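Local coordinates for beta-lactamase (PDB 6N1N), which probably hydrolyses beta-lactam antibiotics to substituted beta-amino acids, as a class D serine beta-lactamase, at residues Tyr184-Lys189 with Ile201-Tyr206. Numbering follows the deposited sequence.
Sequences YTLRGK and IWYVGY
Arg187 and Lys189 each exchange a pair of backbone hydrogen bonds with the antiparallel strand 201-206, Arg187 with Tyr206 and Lys189 with Val204, in the hairpin formed by strands 184-195 and 198-209. The bond from Lys189 N to Val204 O is 2.8 Å long, and its return, Val204 N to Lys189 O, is 3.0 Å. Between these pairs Gly188 faces Gly205 as a non-hydrogen-bonded pair with CA atoms just 4.2 Å apart; with no side chain on either residue, Tyr203 OH can sit beside Gly188 CA and Arg187 O against Gly205 CA. The close approach adds CA-H...O contacts, among them Gly205 CA to Arg187 O at 3.1 Å.

On the face carrying Arg187, Val204 and Tyr206, the extended arginine runs alongside the tyrosine, guanidinium and ring planes 18° apart. Arg187 CD touches Tyr206 CZ at 3.5 Å, and the hydroxyl lies over one face of the guanidinium. A water in the guanidinium plane accepts from Arg187 NH1 and donates to Thr185 O and Tyr206 O; NH1 also forms a salt bridge with Glu208, and NE donates to the carbonyl of Lys173.

On the other face, the Tyr203 ring reaches obliquely across to the backbone of Gly188 and Lys189: with CG anti to N (chi1 -169°), its CE1 lies 3.5 Å from Gly188 C and its OH meets Leu186 CD2, also at 3.5 Å.

Lys189, probably the lysine of the class D K-T/S-G motif, sends NZ to Ser99 OG (hydrogen bond) and a bound sulfate (salt bridge), near Ser51, the predicted acyl-ester residue. Four backbone bonds and a water bridge thus join the strands, and the glycine pair lets them come close beside the active-site lysine.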
# COMPACT_ATOMS: atom_id res chain seq x y z
N TYR A 184 4.00 -12.93 -14.40
CA TYR A 184 3.87 -11.61 -13.80
C TYR A 184 4.73 -11.51 -12.56
O TYR A 184 5.04 -12.52 -11.93
CB TYR A 184 2.41 -11.30 -13.42
CG TYR A 184 1.79 -12.25 -12.41
CD1 TYR A 184 2.03 -12.11 -11.07
CD2 TYR A 184 0.93 -13.25 -12.83
CE1 TYR A 184 1.43 -12.99 -10.15
CE2 TYR A 184 0.34 -14.11 -11.95
CZ TYR A 184 0.58 -13.98 -10.61
OH TYR A 184 -0.02 -14.86 -9.72
N THR A 185 5.06 -10.27 -12.20
CA THR A 185 5.70 -9.93 -10.94
C THR A 185 4.76 -8.97 -10.23
O THR A 185 4.47 -7.89 -10.75
CB THR A 185 7.07 -9.27 -11.13
OG1 THR A 185 7.92 -10.16 -11.84
CG2 THR A 185 7.70 -8.92 -9.79
N LEU A 186 4.28 -9.40 -9.07
CA LEU A 186 3.32 -8.65 -8.29
C LEU A 186 3.99 -8.00 -7.09
O LEU A 186 4.67 -8.67 -6.30
CB LEU A 186 2.21 -9.60 -7.85
CG LEU A 186 1.17 -9.04 -6.88
CD1 LEU A 186 0.34 -7.91 -7.55
CD2 LEU A 186 0.29 -10.16 -6.33
N ARG A 187 3.79 -6.70 -6.93
CA ARG A 187 4.16 -5.96 -5.74
C ARG A 187 2.87 -5.42 -5.12
O ARG A 187 2.20 -4.59 -5.73
CB ARG A 187 5.12 -4.82 -6.08
CG ARG A 187 6.45 -5.28 -6.58
CD ARG A 187 7.26 -4.15 -7.18
NE ARG A 187 8.62 -4.56 -7.52
CZ ARG A 187 8.99 -5.09 -8.68
NH1 ARG A 187 8.11 -5.28 -9.64
NH2 ARG A 187 10.27 -5.43 -8.86
N GLY A 188 2.48 -5.93 -3.96
CA GLY A 188 1.25 -5.46 -3.36
C GLY A 188 1.36 -5.48 -1.85
O GLY A 188 2.03 -6.35 -1.30
N LYS A 189 0.75 -4.50 -1.19
CA LYS A 189 0.82 -4.38 0.27
C LYS A 189 -0.59 -4.15 0.79
O LYS A 189 -1.35 -3.32 0.26
CB LYS A 189 1.73 -3.24 0.74
CG LYS A 189 1.84 -3.05 2.27
CD LYS A 189 2.69 -4.14 2.90
CE LYS A 189 2.60 -4.15 4.43
NZ LYS A 189 1.33 -4.80 4.94
N ILE A 201 -10.19 -1.81 4.20
CA ILE A 201 -9.25 -2.85 3.84
C ILE A 201 -8.64 -2.50 2.49
O ILE A 201 -9.33 -2.54 1.46
CB ILE A 201 -9.90 -4.24 3.82
CG1 ILE A 201 -10.50 -4.54 5.22
CG2 ILE A 201 -8.91 -5.28 3.39
CD1 ILE A 201 -11.35 -5.80 5.27
N TRP A 202 -7.34 -2.20 2.50
CA TRP A 202 -6.57 -1.87 1.32
C TRP A 202 -5.77 -3.05 0.79
O TRP A 202 -5.24 -3.87 1.53
CB TRP A 202 -5.54 -0.80 1.62
CG TRP A 202 -5.92 0.57 2.04
CD1 TRP A 202 -6.02 1.05 3.31
CD2 TRP A 202 -6.05 1.69 1.18
NE1 TRP A 202 -6.28 2.40 3.29
CE2 TRP A 202 -6.28 2.82 1.98
CE3 TRP A 202 -6.03 1.85 -0.20
CZ2 TRP A 202 -6.51 4.08 1.44
CZ3 TRP A 202 -6.25 3.09 -0.73
CH2 TRP A 202 -6.46 4.20 0.09
N TYR A 203 -5.57 -3.04 -0.53
CA TYR A 203 -4.47 -3.76 -1.18
C TYR A 203 -4.01 -2.86 -2.33
O TYR A 203 -4.79 -2.57 -3.26
CB TYR A 203 -4.94 -5.14 -1.64
CG TYR A 203 -3.82 -6.05 -2.09
CD1 TYR A 203 -2.74 -6.32 -1.26
CD2 TYR A 203 -3.84 -6.63 -3.34
CE1 TYR A 203 -1.70 -7.14 -1.68
CE2 TYR A 203 -2.81 -7.48 -3.74
CZ TYR A 203 -1.76 -7.71 -2.93
OH TYR A 203 -0.75 -8.54 -3.38
N VAL A 204 -2.76 -2.39 -2.26
CA VAL A 204 -2.25 -1.43 -3.25
C VAL A 204 -0.90 -1.92 -3.75
O VAL A 204 -0.22 -2.70 -3.08
CB VAL A 204 -2.14 -0.00 -2.67
CG1 VAL A 204 -3.46 0.44 -2.01
CG2 VAL A 204 -0.95 0.12 -1.70
N GLY A 205 -0.53 -1.47 -4.95
CA GLY A 205 0.74 -1.87 -5.52
C GLY A 205 0.73 -1.75 -7.03
O GLY A 205 0.03 -0.91 -7.59
N TYR A 206 1.53 -2.60 -7.67
CA TYR A 206 1.53 -2.67 -9.12
C TYR A 206 1.98 -4.05 -9.54
O TYR A 206 2.71 -4.74 -8.82
CB TYR A 206 2.39 -1.57 -9.76
CG TYR A 206 3.91 -1.53 -9.53
CD1 TYR A 206 4.78 -2.19 -10.40
CD2 TYR A 206 4.46 -0.75 -8.53
CE1 TYR A 206 6.16 -2.09 -10.25
CE2 TYR A 206 5.87 -0.68 -8.35
CZ TYR A 206 6.71 -1.36 -9.21
OH TYR A 206 8.09 -1.26 -9.07
O HOH W 1 5.35 -5.46 -9.83